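Local structure of secreted protein (Kutzneria albida DSM 43870, 5M6Q) at residues T49-D57 with F217-D225; R167-Y175 with Y205-D213. The protein is a microbial transglutaminase that probably links glutamine side chains of proteins to primary amines, and enables highly site-specific protein labelling. All coordinates share one frame; numbering follows the deposited sequence.

In the fold
From the N terminus, the chain first reaches 49-57, the end of helix 47-53 and the loop after it, whose partner 217-225 forms the end of strand 214-223 and the C terminus. Contact 1 thus closes a loop of 159 residues. Within that span lies contact 2, a shorter closure with 29 residues between 167-175 and 205-213, so the two nest rather than cross. Contact 1 fixes a helix end to the strand that finishes the chain; contact 2 joins the loops leading into strands 174-179 and 214-223. Their centres are about 23 Å apart, yet both reach the same antiparallel sheet and they touch where Thr-49 OG1 packs 3.9 Å from Tyr-175 CB.

Contact 1: T49-D57 with F217-D225; sequences TVVNLNRED and FTVAFAKKD
A bend at chi3 (56°) in an otherwise extended Arg-55 side chain turns its guanidinium back to Phe-221, while Asn-54, with CG set anti to its own N (chi1 -168°), sends its amide to Lys-223. Both residues follow the C-terminal end of helix 47-53, which packs against the last strand, 214-223, of the antiparallel sheet in this transglutaminase fold; the short helix and strand segments run at 62° to each other. The positive phi of Asn-54 ends the helical path, and the carbonyl of the last helical residue is put to use: Lys-223 N donates to Leu-53 O at 2.9 Å, so the helix end is bonded directly to strand backbone. One residue on, Asn-54 ND2 reaches Lys-223 O at 3.0 Å. The acceptor lies in the plane of the amide, but the donor stands above the carbonyl plane. Thus Lys-223 is gripped through both its N and its O.

The Arg-55 guanidinium works edge-on. Arg-55 NH1 bonds Phe-221 O at 2.9 Å, and a water accepting from Arg-55 NH1 at 3.2 Å also accepts from Phe-221 N at 2.8 Å, tying both polar backbone atoms of this residue to one group. On another part of the edge Arg-55 NE meets Asp-57 OD1 at 3.1 Å and Arg-55 NH2 meets Asp-57 OD2, a side-on salt bridge that holds the planar group's rotation and probably offsets its charge. Pro-114 and Trp-116 lie against Arg-55 and Asp-57, respectively. Leu-53 CD2 touches both alanine methyls on the strand, 4.1 Å from Ala-220 CB and 4.0 Å from Ala-222 CB.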
# COMPACT_ATOMS: atom_id res chain seq x y z
N THR A 49 4.23 -1.07 5.80
CA THR A 49 3.54 -1.72 4.69
C THR A 49 4.30 -2.95 4.18
O THR A 49 3.69 -3.99 3.95
CB THR A 49 3.31 -0.72 3.52
OG1 THR A 49 2.28 0.21 3.90
CG2 THR A 49 2.89 -1.43 2.26
N VAL A 50 5.62 -2.85 4.05
CA VAL A 50 6.43 -3.98 3.61
C VAL A 50 6.26 -5.15 4.55
O VAL A 50 6.09 -6.30 4.12
CB VAL A 50 7.91 -3.60 3.50
CG1 VAL A 50 8.79 -4.86 3.38
CG2 VAL A 50 8.12 -2.66 2.33
N VAL A 51 6.29 -4.88 5.85
CA VAL A 51 6.12 -5.96 6.80
C VAL A 51 4.74 -6.60 6.65
O VAL A 51 4.60 -7.82 6.69
CB VAL A 51 6.38 -5.48 8.21
CG1 VAL A 51 5.91 -6.53 9.23
CG2 VAL A 51 7.88 -5.20 8.38
N ASN A 52 3.72 -5.79 6.43
CA ASN A 52 2.37 -6.35 6.32
C ASN A 52 2.11 -7.13 5.03
O ASN A 52 1.25 -7.99 5.00
CB ASN A 52 1.33 -5.25 6.49
CG ASN A 52 1.18 -4.81 7.94
OD1 ASN A 52 1.58 -5.52 8.86
ND2 ASN A 52 0.61 -3.63 8.15
N LEU A 53 2.84 -6.84 3.95
CA LEU A 53 2.70 -7.65 2.75
C LEU A 53 3.27 -9.05 2.94
O LEU A 53 2.84 -9.98 2.27
CB LEU A 53 3.37 -6.97 1.56
CG LEU A 53 2.66 -5.68 1.16
CD1 LEU A 53 3.55 -4.86 0.25
CD2 LEU A 53 1.34 -6.02 0.46
N ASN A 54 4.24 -9.20 3.85
CA ASN A 54 4.69 -10.53 4.28
C ASN A 54 5.34 -11.26 3.11
O ASN A 54 5.21 -12.46 2.96
CB ASN A 54 3.52 -11.35 4.85
CG ASN A 54 3.98 -12.63 5.57
OD1 ASN A 54 5.13 -12.73 5.99
ND2 ASN A 54 3.08 -13.59 5.72
N ARG A 55 6.05 -10.50 2.30
CA ARG A 55 6.62 -11.02 1.06
C ARG A 55 8.10 -10.76 0.94
O ARG A 55 8.52 -9.62 0.70
CB ARG A 55 5.90 -10.41 -0.12
CG ARG A 55 4.64 -11.16 -0.43
CD ARG A 55 3.96 -10.55 -1.59
NE ARG A 55 4.81 -10.46 -2.77
CZ ARG A 55 4.44 -9.84 -3.88
NH1 ARG A 55 3.24 -9.27 -3.93
NH2 ARG A 55 5.26 -9.79 -4.92
N GLU A 56 8.87 -11.83 1.07
CA GLU A 56 10.32 -11.71 1.10
C GLU A 56 10.89 -11.25 -0.24
O GLU A 56 12.01 -10.77 -0.29
CB GLU A 56 10.95 -13.04 1.50
CG GLU A 56 10.66 -14.16 0.53
CD GLU A 56 11.29 -15.46 0.97
OE1 GLU A 56 12.55 -15.52 1.02
OE2 GLU A 56 10.53 -16.39 1.30
N ASP A 57 10.11 -11.39 -1.31
CA ASP A 57 10.57 -10.98 -2.63
C ASP A 57 10.47 -9.46 -2.84
O ASP A 57 10.88 -8.94 -3.89
CB ASP A 57 9.77 -11.70 -3.73
CG ASP A 57 8.27 -11.42 -3.65
OD1 ASP A 57 7.70 -11.44 -2.53
OD2 ASP A 57 7.65 -11.20 -4.71
N PHE A 217 -4.07 4.96 -4.21
CA PHE A 217 -4.48 3.81 -3.45
C PHE A 217 -4.10 2.60 -4.27
O PHE A 217 -4.51 2.45 -5.42
CB PHE A 217 -5.98 3.87 -3.16
CG PHE A 217 -6.36 5.05 -2.32
CD1 PHE A 217 -6.38 4.95 -0.94
CD2 PHE A 217 -6.64 6.26 -2.91
CE1 PHE A 217 -6.71 6.03 -0.17
CE2 PHE A 217 -6.97 7.35 -2.14
CZ PHE A 217 -7.01 7.24 -0.77
N THR A 218 -3.32 1.72 -3.65
CA THR A 218 -2.58 0.71 -4.37
C THR A 218 -2.97 -0.66 -3.88
O THR A 218 -3.14 -0.89 -2.68
CB THR A 218 -1.06 0.92 -4.20
OG1 THR A 218 -0.72 2.22 -4.69
CG2 THR A 218 -0.26 -0.15 -4.95
N VAL A 219 -3.15 -1.56 -4.82
CA VAL A 219 -3.51 -2.93 -4.52
C VAL A 219 -2.30 -3.79 -4.77
O VAL A 219 -1.65 -3.67 -5.81
CB VAL A 219 -4.70 -3.39 -5.37
CG1 VAL A 219 -5.12 -4.80 -4.97
CG2 VAL A 219 -5.85 -2.43 -5.25
N ALA A 220 -1.98 -4.66 -3.82
CA ALA A 220 -0.85 -5.57 -3.97
C ALA A 220 -1.18 -6.87 -3.27
O ALA A 220 -2.01 -6.92 -2.36
CB ALA A 220 0.43 -4.96 -3.38
N PHE A 221 -0.53 -7.95 -3.70
CA PHE A 221 -0.73 -9.23 -3.06
C PHE A 221 0.10 -9.33 -1.80
O PHE A 221 1.29 -9.04 -1.79
CB PHE A 221 -0.42 -10.38 -4.02
CG PHE A 221 -1.54 -10.63 -4.99
CD1 PHE A 221 -2.75 -11.10 -4.53
CD2 PHE A 221 -1.39 -10.35 -6.34
CE1 PHE A 221 -3.79 -11.32 -5.40
CE2 PHE A 221 -2.43 -10.58 -7.22
CZ PHE A 221 -3.64 -11.06 -6.75
N ALA A 222 -0.57 -9.70 -0.73
CA ALA A 222 0.10 -10.01 0.51
C ALA A 222 0.08 -11.53 0.68
O ALA A 222 -0.79 -12.21 0.15
CB ALA A 222 -0.57 -9.32 1.70
N LYS A 223 1.05 -12.06 1.41
CA LYS A 223 1.00 -13.47 1.74
C LYS A 223 0.29 -13.66 3.09
O LYS A 223 0.66 -13.02 4.07
CB LYS A 223 2.41 -14.05 1.78
CG LYS A 223 2.45 -15.53 2.10
CD LYS A 223 3.87 -16.03 2.22
CE LYS A 223 3.92 -17.37 2.96
NZ LYS A 223 5.30 -17.91 2.96
N LYS A 224 -0.75 -14.50 3.11
CA LYS A 224 -1.46 -14.82 4.34
C LYS A 224 -0.54 -15.40 5.42
O LYS A 224 0.56 -15.87 5.12
CB LYS A 224 -2.58 -15.83 4.07
CG LYS A 224 -3.71 -15.34 3.21
CD LYS A 224 -4.58 -16.52 2.82
CE LYS A 224 -5.53 -16.18 1.69
NZ LYS A 224 -6.27 -17.38 1.21
N ASP A 225 -1.00 -15.38 6.67
CA ASP A 225 -0.31 -16.05 7.77
C ASP A 225 -0.29 -17.55 7.55
O ASP A 225 -1.35 -18.14 7.35
CB ASP A 225 -0.98 -15.75 9.11
CG ASP A 225 -1.00 -14.29 9.43
OD1 ASP A 225 -0.05 -13.59 9.02
OD2 ASP A 225 -1.96 -13.83 10.10
OXT ASP A 225 0.76 -18.20 7.60
O HOH W 1 1.26 -7.67 -5.79

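Contact 2: R167-Y175 with Y205-D213; sequences RPGYVNFDY and YSRPLQDFD
This is a loop-to-loop contact at one end of the antiparallel sheet: 167-175, opening with a type II turn from Arg-167 to Tyr-170, leads into strand 174-179, while segment 205-213 runs from helix 202-205 to strand 214-223. Both strands flank 122-131, so their entering loops emerge at the same end of the sheet and can meet. Arg-167 NH1 donates twice to Gln-210, to its backbone O at 2.9 Å and to OE1 at 3.0 Å, both acceptors close to the guanidinium plane. A bend at chi2 (-59°) folds the Gln-210 chain so that OE1 can join its own carbonyl there. An alanine in place of Arg-167 removes the donor shared by Gln-210 O and OE1, which would probably leave the backbone carbonyl without this mate and the glutamine amide held mainly by water. Tyr-170 CE1 packs 3.4 Å from Gln-210 CB.

Val-171 N bonds Asp-211 OD2 at 3.1 Å through the anti lone pair, and one water donates to both Val-171 O and Asp-211 O while accepting from Arg-167 N. Nearer the sheet, Asp-174 OD2, held by His-187, touches Tyr-205 CE1. The Phe-212 ring packs on the 171-174 backbone, its CZ 3.4 Å from Phe-173 C.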
# COMPACT_ATOMS: atom_id res chain seq x y z
N ARG A 167 10.08 16.35 -2.74
CA ARG A 167 10.09 17.80 -2.83
C ARG A 167 11.28 18.31 -2.00
O ARG A 167 11.41 17.96 -0.82
CB ARG A 167 8.78 18.39 -2.34
CG ARG A 167 8.76 19.90 -2.46
CD ARG A 167 7.46 20.51 -2.04
NE ARG A 167 7.52 21.95 -2.27
CZ ARG A 167 6.78 22.85 -1.65
NH1 ARG A 167 5.89 22.47 -0.73
NH2 ARG A 167 6.92 24.13 -1.95
N PRO A 168 12.17 19.11 -2.61
CA PRO A 168 13.38 19.57 -1.90
C PRO A 168 13.03 20.20 -0.55
O PRO A 168 12.19 21.10 -0.48
CB PRO A 168 13.96 20.63 -2.85
CG PRO A 168 13.37 20.32 -4.20
CD PRO A 168 12.02 19.72 -3.95
N GLY A 169 13.64 19.69 0.52
CA GLY A 169 13.34 20.15 1.87
C GLY A 169 12.22 19.41 2.60
O GLY A 169 11.88 19.76 3.73
N TYR A 170 11.66 18.38 1.97
CA TYR A 170 10.56 17.62 2.56
C TYR A 170 10.83 16.11 2.53
O TYR A 170 11.85 15.66 2.00
CB TYR A 170 9.24 17.96 1.84
CG TYR A 170 8.84 19.39 2.11
CD1 TYR A 170 8.21 19.74 3.29
CD2 TYR A 170 9.15 20.40 1.22
CE1 TYR A 170 7.88 21.04 3.57
CE2 TYR A 170 8.81 21.73 1.49
CZ TYR A 170 8.18 22.03 2.67
OH TYR A 170 7.83 23.33 2.97
N VAL A 171 9.94 15.33 3.13
CA VAL A 171 10.07 13.87 3.14
C VAL A 171 9.62 13.32 1.78
O VAL A 171 8.69 13.86 1.18
CB VAL A 171 9.26 13.26 4.30
CG1 VAL A 171 9.43 11.75 4.36
CG2 VAL A 171 9.67 13.89 5.63
N ASN A 172 10.26 12.25 1.31
CA ASN A 172 9.94 11.71 -0.02
C ASN A 172 8.50 11.18 -0.13
O ASN A 172 7.80 11.46 -1.11
CB ASN A 172 10.93 10.60 -0.41
CG ASN A 172 11.23 9.63 0.73
OD1 ASN A 172 10.49 9.54 1.71
ND2 ASN A 172 12.33 8.90 0.59
N PHE A 173 8.05 10.44 0.87
CA PHE A 173 6.75 9.79 0.74
C PHE A 173 6.09 9.53 2.09
O PHE A 173 6.70 9.67 3.13
CB PHE A 173 6.90 8.48 -0.04
CG PHE A 173 8.03 7.60 0.45
CD1 PHE A 173 8.02 7.09 1.75
CD2 PHE A 173 9.09 7.30 -0.38
CE1 PHE A 173 9.05 6.28 2.20
CE2 PHE A 173 10.14 6.49 0.07
CZ PHE A 173 10.11 5.98 1.37
N ASP A 174 4.82 9.13 2.04
CA ASP A 174 4.21 8.43 3.15
C ASP A 174 3.54 7.19 2.57
O ASP A 174 3.09 7.19 1.42
CB ASP A 174 3.21 9.32 3.91
CG ASP A 174 3.02 8.88 5.38
OD1 ASP A 174 3.56 7.83 5.79
OD2 ASP A 174 2.33 9.59 6.13
N TYR A 175 3.53 6.13 3.36
CA TYR A 175 2.79 4.90 3.07
C TYR A 175 1.84 4.64 4.20
O TYR A 175 2.24 4.70 5.35
CB TYR A 175 3.72 3.70 2.94
CG TYR A 175 4.49 3.68 1.66
CD1 TYR A 175 5.65 4.44 1.51
CD2 TYR A 175 4.06 2.92 0.59
CE1 TYR A 175 6.37 4.43 0.31
CE2 TYR A 175 4.77 2.90 -0.62
CZ TYR A 175 5.92 3.65 -0.74
OH TYR A 175 6.61 3.63 -1.94
N TYR A 205 -4.68 10.83 7.67
CA TYR A 205 -3.58 10.34 6.85
C TYR A 205 -3.46 11.16 5.55
O TYR A 205 -2.35 11.43 5.08
CB TYR A 205 -3.76 8.84 6.52
CG TYR A 205 -2.68 8.38 5.57
CD1 TYR A 205 -1.37 8.19 6.02
CD2 TYR A 205 -2.95 8.20 4.21
CE1 TYR A 205 -0.37 7.79 5.14
CE2 TYR A 205 -1.94 7.81 3.33
CZ TYR A 205 -0.66 7.61 3.81
OH TYR A 205 0.35 7.24 2.95
N SER A 206 -4.59 11.60 5.01
CA SER A 206 -4.63 12.29 3.72
C SER A 206 -4.55 13.82 3.80
O SER A 206 -4.59 14.50 2.77
CB SER A 206 -5.91 11.91 2.96
OG SER A 206 -6.10 10.50 2.91
N ARG A 207 -4.48 14.37 5.00
CA ARG A 207 -4.55 15.82 5.18
C ARG A 207 -3.50 16.60 4.36
O ARG A 207 -2.41 16.10 4.10
CB ARG A 207 -4.41 16.16 6.67
CG ARG A 207 -3.02 16.01 7.19
CD ARG A 207 -2.98 16.04 8.71
NE ARG A 207 -1.60 16.03 9.18
CZ ARG A 207 -0.81 14.96 9.18
NH1 ARG A 207 -1.27 13.79 8.76
NH2 ARG A 207 0.44 15.06 9.61
N PRO A 208 -3.84 17.83 3.93
CA PRO A 208 -2.94 18.69 3.16
C PRO A 208 -1.59 18.87 3.84
O PRO A 208 -1.53 19.14 5.03
CB PRO A 208 -3.70 20.02 3.10
CG PRO A 208 -5.13 19.63 3.23
CD PRO A 208 -5.13 18.49 4.19
N LEU A 209 -0.52 18.67 3.08
CA LEU A 209 0.83 18.77 3.62
C LEU A 209 1.72 19.38 2.55
O LEU A 209 1.49 19.18 1.36
CB LEU A 209 1.34 17.40 4.05
CG LEU A 209 0.74 16.77 5.31
CD1 LEU A 209 1.30 15.37 5.51
CD2 LEU A 209 1.01 17.63 6.54
N GLN A 210 2.74 20.12 2.97
CA GLN A 210 3.66 20.72 2.02
C GLN A 210 4.48 19.66 1.28
O GLN A 210 4.95 19.90 0.18
CB GLN A 210 4.62 21.71 2.72
CG GLN A 210 3.99 23.03 3.20
CD GLN A 210 3.35 23.84 2.08
OE1 GLN A 210 3.88 23.93 0.97
NE2 GLN A 210 2.20 24.42 2.36
N ASP A 211 4.68 18.50 1.91
CA ASP A 211 5.54 17.45 1.37
C ASP A 211 5.01 16.88 0.06
O ASP A 211 5.79 16.55 -0.83
CB ASP A 211 5.69 16.29 2.37
CG ASP A 211 6.12 16.75 3.75
OD1 ASP A 211 5.31 17.40 4.46
OD2 ASP A 211 7.26 16.42 4.15
N PHE A 212 3.69 16.74 -0.03
CA PHE A 212 3.07 15.88 -1.03
C PHE A 212 1.98 16.56 -1.85
O PHE A 212 1.19 17.31 -1.30
CB PHE A 212 2.45 14.66 -0.36
CG PHE A 212 3.32 14.00 0.65
CD1 PHE A 212 4.60 13.56 0.30
CD2 PHE A 212 2.86 13.79 1.95
CE1 PHE A 212 5.42 12.95 1.23
CE2 PHE A 212 3.66 13.17 2.90
CZ PHE A 212 4.94 12.75 2.54
N ASP A 213 1.88 16.27 -3.14
CA ASP A 213 0.72 16.77 -3.89
C ASP A 213 -0.03 15.66 -4.63
O ASP A 213 -0.98 15.93 -5.38
CB ASP A 213 1.12 17.90 -4.85
CG ASP A 213 2.14 17.47 -5.89
OD1 ASP A 213 2.78 16.40 -5.75
OD2 ASP A 213 2.31 18.23 -6.87
O HOH W 2 8.11 15.22 -0.96
O HOH W 3 4.11 25.61 -0.81
O HOH W 4 6.44 24.82 1.28
O HOH W 5 0.35 11.42 6.19